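Side-chain contacts in putative heme binding protein (PDB 6EU8), which probably binds heme as a Tannerella forsythia member of the HmuY-like family, and is seen in its heme-free form: residues K15-T20 and T26-E31; V162-K165 and Y169-I172. All blocks are in the same frame, centred on the assembly; numbering follows the deposited sequence.

Interaction 1: K15-T20 and T26-E31; sequences KTIDAT and TYVNLE
I17 carries most of this contact, in which strand 11-18 of the large antiparallel sheet packs against strand 24-28 of the four-stranded sheet. Just before it, K15 NZ hydrogen-bonds to the carbonyl oxygen of G33, in the turn after the second segment, and T16 turns to the other side of its own sheet, where its OG1 pairs with OG of S188. I17 splits its two branches between two partners. Its CG2 lies alongside T26, 3.7 Å from T26 CG2, the two side chains sliding past each other in opposite directions. With CG1 beside the backbone N (chi1 -55°), the longer branch is carried along the second strand, and I17 CD1 comes to 4.0 Å from V28 CG2. T26 gives its CB and methyl to I17, while its hydroxyl is hydrogen-bonded to OG1 of T37 on the adjacent strand. At the strand end D18 folds back on its own chain: the backbone N of T20 reaches D18 OD1 at 3.1 Å, forming an Asx turn, and T20 OG1 donates to the syn lone pair of the same oxygen, D18 OD1, over 2.7 Å. The strands run antiparallel at 159° with axes 8.8 Å apart, a face-to-face spacing. Joining the sheets here thus falls to methyl groups and the T26 CB, while the T26 hydroxyl and the D18 carboxylate are held within their own sheet or turn.

Interaction 2: V162-K165 and Y169-I172; sequences VKFK and YAKI
The carbonyl oxygen of V162 is met by three groups of the partner strand. The backbone N of A170 donates to V162 O at 2.9 Å, in the carbonyl plane, while Y169 adds a CA-H...O contact from its CA to V162 O at 3.2 Å and brings its CB close to the same atom. The return bond, from V162 N to A170 O, is also 2.9 Å long and nearly straight at 167°, so V162 and A170 form an antiparallel hydrogen-bonded pair, followed by the non-hydrogen-bonded pair of K163 and Y169. Above the V162-A170 face the hairpin is apolar. V162 CG2 meets I172 CD1 at 3.9 Å, the two side chains crossing at a slant. F164 follows the last paired residues of its strand, yet its ring reaches back to the partner strand: with CG beside the backbone N (chi1 -58°), CE2 of F164 stands 4.0 Å from A170 CB, and CD2 of F164 lies 3.9 Å from Y169 CA. H70 meets this ring edge-to-face, and F193 of the next strand also packs on it. On the other face, K163 extends to a cation-pi contact with Y104, and L99 touches both K163 and Y169. The backbone bonds therefore fix the register of the hairpin, while one face is apolar and buried, and the other carries the partly exposed side chains of K163 and Y169.

Both contacts are largely buried, but they join different levels of the fold. Interaction 1 spans two sheets and rests on side chains; interaction 2 lies within the large sheet, pairing neighbouring strands of a hairpin through their backbones. The large sheet is common to both, since strand 184-194 pairs with strand 11-18 of the first and strand 169-178 of the second. They also meet directly: L30 CD1, just past the second strand of interaction 1, packs 3.7 Å from F164 CZ and 4.1 Å from A170 CB. H70 connects them again, hydrogen-bonding to the backbone N of L30 and meeting the F164 ring edge-to-face. Interaction 2 lies farther from the chain centre, and it includes partly exposed residues such as K163 and Y169.

Interaction 1: K15-T20 and T26-E31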
ATOM      1  N   LYS A  15       5.050   9.709  -8.083  1.00 32.76           N
ATOM      2  CA  LYS A  15       5.463   9.771  -6.683  1.00 31.93           C
ATOM      3  C   LYS A  15       6.471   8.693  -6.347  1.00 28.71           C
ATOM      4  O   LYS A  15       6.422   7.614  -6.928  1.00 29.16           O
ATOM      5  CB  LYS A  15       4.275   9.530  -5.754  1.00 35.59           C
ATOM      6  CG  LYS A  15       3.404  10.727  -5.484  1.00 40.46           C
ATOM      7  CD  LYS A  15       4.151  11.727  -4.633  1.00 42.90           C
ATOM      8  CE  LYS A  15       3.218  12.480  -3.725  1.00 45.93           C
ATOM      9  NZ  LYS A  15       3.988  13.630  -3.189  1.00 47.17           N
ATOM     10  N   THR A  16       7.330   8.991  -5.382  1.00 29.01           N
ATOM     11  CA  THR A  16       8.260   8.010  -4.815  1.00 27.26           C
ATOM     12  C   THR A  16       8.079   8.008  -3.299  1.00 28.27           C
ATOM     13  O   THR A  16       8.219   9.049  -2.652  1.00 29.71           O
ATOM     14  CB  THR A  16       9.716   8.318  -5.201  1.00 30.25           C
ATOM     15  OG1 THR A  16       9.837   8.219  -6.631  1.00 32.43           O
ATOM     16  CG2 THR A  16      10.668   7.333  -4.531  1.00 31.64           C
ATOM     17  N   ILE A  17       7.728   6.840  -2.745  1.00 25.76           N
ATOM     18  CA  ILE A  17       7.426   6.675  -1.314  1.00 25.76           C
ATOM     19  C   ILE A  17       8.472   5.780  -0.623  1.00 25.85           C
ATOM     20  O   ILE A  17       8.721   4.647  -1.042  1.00 25.67           O
ATOM     21  CB  ILE A  17       6.008   6.058  -1.088  1.00 26.56           C
ATOM     22  CG1 ILE A  17       4.911   6.868  -1.794  1.00 28.94           C
ATOM     23  CG2 ILE A  17       5.721   5.851   0.401  1.00 27.03           C
ATOM     24  CD1 ILE A  17       4.737   8.289  -1.292  1.00 29.14           C
ATOM     25  N   ASP A  18       9.051   6.281   0.466  1.00 24.43           N
ATOM     26  CA  ASP A  18       9.951   5.481   1.298  1.00 25.11           C
ATOM     27  C   ASP A  18       9.143   4.627   2.267  1.00 25.38           C
ATOM     28  O   ASP A  18       8.784   5.084   3.357  1.00 26.35           O
ATOM     29  CB  ASP A  18      10.937   6.380   2.043  1.00 27.00           C
ATOM     30  CG  ASP A  18      11.897   5.613   2.927  1.00 28.53           C
ATOM     31  OD1 ASP A  18      11.788   4.378   3.077  1.00 26.57           O
ATOM     32  OD2 ASP A  18      12.774   6.287   3.525  1.00 33.13           O
ATOM     33  N   ALA A  19       8.862   3.389   1.850  1.00 24.35           N
ATOM     34  CA  ALA A  19       8.132   2.401   2.676  1.00 23.68           C
ATOM     35  C   ALA A  19       9.075   1.304   3.180  1.00 23.55           C
ATOM     36  O   ALA A  19       8.664   0.175   3.397  1.00 23.16           O
ATOM     37  CB  ALA A  19       6.970   1.818   1.866  1.00 23.29           C
ATOM     38  N   THR A  20      10.343   1.656   3.434  1.00 24.55           N
ATOM     39  CA  THR A  20      11.331   0.664   3.864  1.00 24.10           C
ATOM     40  C   THR A  20      11.127   0.112   5.281  1.00 24.24           C
ATOM     41  O   THR A  20      11.541  -1.005   5.566  1.00 24.99           O
ATOM     42  CB  THR A  20      12.781   1.240   3.778  1.00 25.22           C
ATOM     43  OG1 THR A  20      12.897   2.418   4.579  1.00 27.59           O
ATOM     44  CG2 THR A  20      13.149   1.503   2.334  1.00 26.66           C
ATOM     45  N   THR A  26       2.744   4.841   5.156  1.00 22.61           N
ATOM     46  CA  THR A  26       2.737   6.180   4.549  1.00 24.56           C
ATOM     47  C   THR A  26       1.402   6.395   3.838  1.00 23.53           C
ATOM     48  O   THR A  26       1.064   5.648   2.900  1.00 23.34           O
ATOM     49  CB  THR A  26       3.943   6.382   3.606  1.00 24.19           C
ATOM     50  OG1 THR A  26       5.143   6.232   4.378  1.00 26.72           O
ATOM     51  CG2 THR A  26       3.955   7.781   3.001  1.00 25.25           C
ATOM     52  N   TYR A  27       0.637   7.401   4.295  1.00 25.04           N
ATOM     53  CA  TYR A  27      -0.695   7.749   3.770  1.00 24.92           C
ATOM     54  C   TYR A  27      -0.540   8.809   2.667  1.00 25.86           C
ATOM     55  O   TYR A  27       0.177   9.787   2.869  1.00 26.81           O
ATOM     56  CB  TYR A  27      -1.604   8.243   4.937  1.00 23.98           C
ATOM     57  CG  TYR A  27      -1.741   7.212   6.055  1.00 23.89           C
ATOM     58  CD1 TYR A  27      -0.821   7.148   7.118  1.00 23.66           C
ATOM     59  CD2 TYR A  27      -2.748   6.261   6.028  1.00 24.17           C
ATOM     60  CE1 TYR A  27      -0.936   6.176   8.115  1.00 23.78           C
ATOM     61  CE2 TYR A  27      -2.857   5.268   7.018  1.00 22.22           C
ATOM     62  CZ  TYR A  27      -1.945   5.240   8.063  1.00 22.20           C
ATOM     63  OH  TYR A  27      -2.040   4.261   9.062  1.00 23.83           O
ATOM     64  N   VAL A  28      -1.169   8.586   1.509  1.00 24.78           N
ATOM     65  CA  VAL A  28      -0.935   9.397   0.286  1.00 25.95           C
ATOM     66  C   VAL A  28      -2.238  10.017  -0.234  1.00 24.74           C
ATOM     67  O   VAL A  28      -3.202   9.311  -0.516  1.00 24.74           O
ATOM     68  CB  VAL A  28      -0.318   8.548  -0.866  1.00 26.03           C
ATOM     69  CG1 VAL A  28       0.037   9.402  -2.103  1.00 26.16           C
ATOM     70  CG2 VAL A  28       0.912   7.769  -0.387  1.00 25.39           C
ATOM     71  N   ASN A  29      -2.227  11.363  -0.378  1.00 25.61           N
ATOM     72  CA  ASN A  29      -3.292  12.119  -1.035  1.00 27.82           C
ATOM     73  C   ASN A  29      -2.914  12.336  -2.506  1.00 25.67           C
ATOM     74  O   ASN A  29      -1.944  13.057  -2.797  1.00 28.37           O
ATOM     75  CB  ASN A  29      -3.451  13.479  -0.337  1.00 29.13           C
ATOM     76  CG  ASN A  29      -4.680  14.239  -0.796  1.00 31.17           C
ATOM     77  OD1 ASN A  29      -4.949  14.341  -1.990  1.00 30.63           O
ATOM     78  ND2 ASN A  29      -5.440  14.772   0.158  1.00 32.49           N
ATOM     79  N   LEU A  30      -3.613  11.660  -3.397  1.00 28.04           N
ATOM     80  CA  LEU A  30      -3.356  11.735  -4.844  1.00 28.41           C
ATOM     81  C   LEU A  30      -3.854  13.033  -5.480  1.00 32.04           C
ATOM     82  O   LEU A  30      -3.360  13.420  -6.549  1.00 32.78           O
ATOM     83  CB  LEU A  30      -3.967  10.539  -5.546  1.00 28.18           C
ATOM     84  CG  LEU A  30      -3.452   9.166  -5.098  1.00 26.67           C
ATOM     85  CD1 LEU A  30      -4.341   8.057  -5.638  1.00 29.31           C
ATOM     86  CD2 LEU A  30      -1.997   8.986  -5.541  1.00 27.41           C
ATOM     87  N   GLU A  31      -4.813  13.704  -4.827  1.00 30.48           N
ATOM     88  CA  GLU A  31      -5.345  14.971  -5.348  1.00 35.79           C
ATOM     89  C   GLU A  31      -4.318  16.080  -5.124  1.00 36.00           C
ATOM     90  O   GLU A  31      -4.005  16.828  -6.047  1.00 38.86           O
ATOM     91  CB  GLU A  31      -6.711  15.323  -4.722  1.00 35.47           C
ATOM     92  CG  GLU A  31      -7.353  16.599  -5.318  1.00 39.34           C
ATOM     93  CD  GLU A  31      -8.835  16.786  -5.016  1.00 43.38           C
ATOM     94  OE1 GLU A  31      -9.436  16.052  -4.200  1.00 45.26           O
ATOM     95  OE2 GLU A  31      -9.424  17.702  -5.625  1.00 45.92           O
TER

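Interaction 2: V162-K165 and Y169-I172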
ATOM      1  N   VAL A 162      -8.478   2.421  -9.172  1.00 25.75           N
ATOM      2  CA  VAL A 162      -8.966   2.469  -7.801  1.00 26.75           C
ATOM      3  C   VAL A 162     -10.064   3.538  -7.692  1.00 27.12           C
ATOM      4  O   VAL A 162      -9.829   4.684  -8.078  1.00 26.98           O
ATOM      5  CB  VAL A 162      -7.840   2.806  -6.806  1.00 25.77           C
ATOM      6  CG1 VAL A 162      -8.296   2.548  -5.381  1.00 26.37           C
ATOM      7  CG2 VAL A 162      -6.576   1.972  -7.081  1.00 28.00           C
ATOM      8  N   LYS A 163     -11.204   3.136  -7.134  1.00 26.07           N
ATOM      9  CA  LYS A 163     -12.352   4.038  -6.838  1.00 28.80           C
ATOM     10  C   LYS A 163     -12.346   4.399  -5.369  1.00 29.51           C
ATOM     11  O   LYS A 163     -12.239   3.484  -4.511  1.00 28.82           O
ATOM     12  CB  LYS A 163     -13.693   3.336  -7.122  1.00 32.88           C
ATOM     13  CG  LYS A 163     -13.935   2.924  -8.559  1.00 37.13           C
ATOM     14  CD  LYS A 163     -15.014   1.843  -8.730  1.00 44.32           C
ATOM     15  CE  LYS A 163     -16.427   2.365  -8.589  1.00 50.48           C
ATOM     16  NZ  LYS A 163     -17.364   1.421  -9.255  1.00 55.55           N
ATOM     17  N   PHE A 164     -12.494   5.703  -5.058  1.00 30.00           N
ATOM     18  CA  PHE A 164     -12.383   6.227  -3.688  1.00 29.56           C
ATOM     19  C   PHE A 164     -13.731   6.604  -3.061  1.00 33.89           C
ATOM     20  O   PHE A 164     -14.744   6.693  -3.770  1.00 32.72           O
ATOM     21  CB  PHE A 164     -11.390   7.382  -3.652  1.00 30.46           C
ATOM     22  CG  PHE A 164     -10.020   6.984  -4.136  1.00 30.44           C
ATOM     23  CD1 PHE A 164      -9.269   6.067  -3.399  1.00 30.62           C
ATOM     24  CD2 PHE A 164      -9.504   7.473  -5.332  1.00 30.93           C
ATOM     25  CE1 PHE A 164      -8.026   5.650  -3.859  1.00 28.82           C
ATOM     26  CE2 PHE A 164      -8.248   7.075  -5.788  1.00 31.36           C
ATOM     27  CZ  PHE A 164      -7.515   6.153  -5.046  1.00 30.18           C
ATOM     28  N   LYS A 165     -13.722   6.775  -1.731  1.00 33.73           N
ATOM     29  CA  LYS A 165     -14.957   6.929  -0.944  1.00 37.62           C
ATOM     30  C   LYS A 165     -15.766   8.185  -1.285  1.00 38.46           C
ATOM     31  O   LYS A 165     -16.978   8.208  -1.024  1.00 35.05           O
ATOM     32  CB  LYS A 165     -14.680   6.866   0.566  1.00 38.09           C
ATOM     33  CG  LYS A 165     -13.909   8.030   1.150  1.00 38.90           C
ATOM     34  CD  LYS A 165     -13.596   7.812   2.621  1.00 43.39           C
ATOM     35  CE  LYS A 165     -12.825   8.998   3.187  1.00 46.41           C
ATOM     36  NZ  LYS A 165     -13.147   9.230   4.627  1.00 49.08           N
ATOM     37  N   TYR A 169     -11.536   8.763  -8.602  1.00 29.06           N
ATOM     38  CA  TYR A 169     -10.834   7.527  -9.011  1.00 28.75           C
ATOM     39  C   TYR A 169      -9.482   7.838  -9.630  1.00 28.46           C
ATOM     40  O   TYR A 169      -9.224   8.949 -10.065  1.00 27.75           O
ATOM     41  CB  TYR A 169     -11.692   6.681  -9.950  1.00 30.43           C
ATOM     42  CG  TYR A 169     -12.044   7.347 -11.261  1.00 33.61           C
ATOM     43  CD1 TYR A 169     -13.205   8.130 -11.382  1.00 34.40           C
ATOM     44  CD2 TYR A 169     -11.262   7.150 -12.403  1.00 36.42           C
ATOM     45  CE1 TYR A 169     -13.542   8.716 -12.597  1.00 37.82           C
ATOM     46  CE2 TYR A 169     -11.588   7.756 -13.616  1.00 37.59           C
ATOM     47  CZ  TYR A 169     -12.728   8.527 -13.705  1.00 40.89           C
ATOM     48  OH  TYR A 169     -13.068   9.123 -14.911  1.00 44.94           O
ATOM     49  N   ALA A 170      -8.580   6.850  -9.584  1.00 26.79           N
ATOM     50  CA  ALA A 170      -7.268   6.972 -10.237  1.00 27.98           C
ATOM     51  C   ALA A 170      -6.918   5.734 -11.038  1.00 25.61           C
ATOM     52  O   ALA A 170      -7.296   4.602 -10.690  1.00 27.21           O
ATOM     53  CB  ALA A 170      -6.189   7.229  -9.220  1.00 26.80           C
ATOM     54  N   LYS A 171      -6.203   5.999 -12.136  1.00 25.66           N
ATOM     55  CA  LYS A 171      -5.414   4.996 -12.860  1.00 27.49           C
ATOM     56  C   LYS A 171      -4.012   5.051 -12.308  1.00 25.16           C
ATOM     57  O   LYS A 171      -3.405   6.128 -12.222  1.00 24.69           O
ATOM     58  CB  LYS A 171      -5.376   5.338 -14.352  1.00 29.97           C
ATOM     59  CG  LYS A 171      -6.746   5.502 -15.006  1.00 34.90           C
ATOM     60  CD  LYS A 171      -6.560   5.995 -16.433  1.00 37.69           C
ATOM     61  CE  LYS A 171      -7.740   6.798 -16.944  1.00 43.60           C
ATOM     62  NZ  LYS A 171      -7.384   7.306 -18.309  1.00 43.16           N
ATOM     63  N   ILE A 172      -3.460   3.883 -11.938  1.00 24.60           N
ATOM     64  CA  ILE A 172      -2.133   3.803 -11.317  1.00 24.17           C
ATOM     65  C   ILE A 172      -1.260   2.742 -12.020  1.00 22.76           C
ATOM     66  O   ILE A 172      -1.730   1.632 -12.250  1.00 26.80           O
ATOM     67  CB  ILE A 172      -2.254   3.442  -9.805  1.00 24.00           C
ATOM     68  CG1 ILE A 172      -3.157   4.444  -9.036  1.00 26.06           C
ATOM     69  CG2 ILE A 172      -0.870   3.369  -9.183  1.00 25.73           C
ATOM     70  CD1 ILE A 172      -3.406   4.110  -7.564  1.00 27.23           C
TER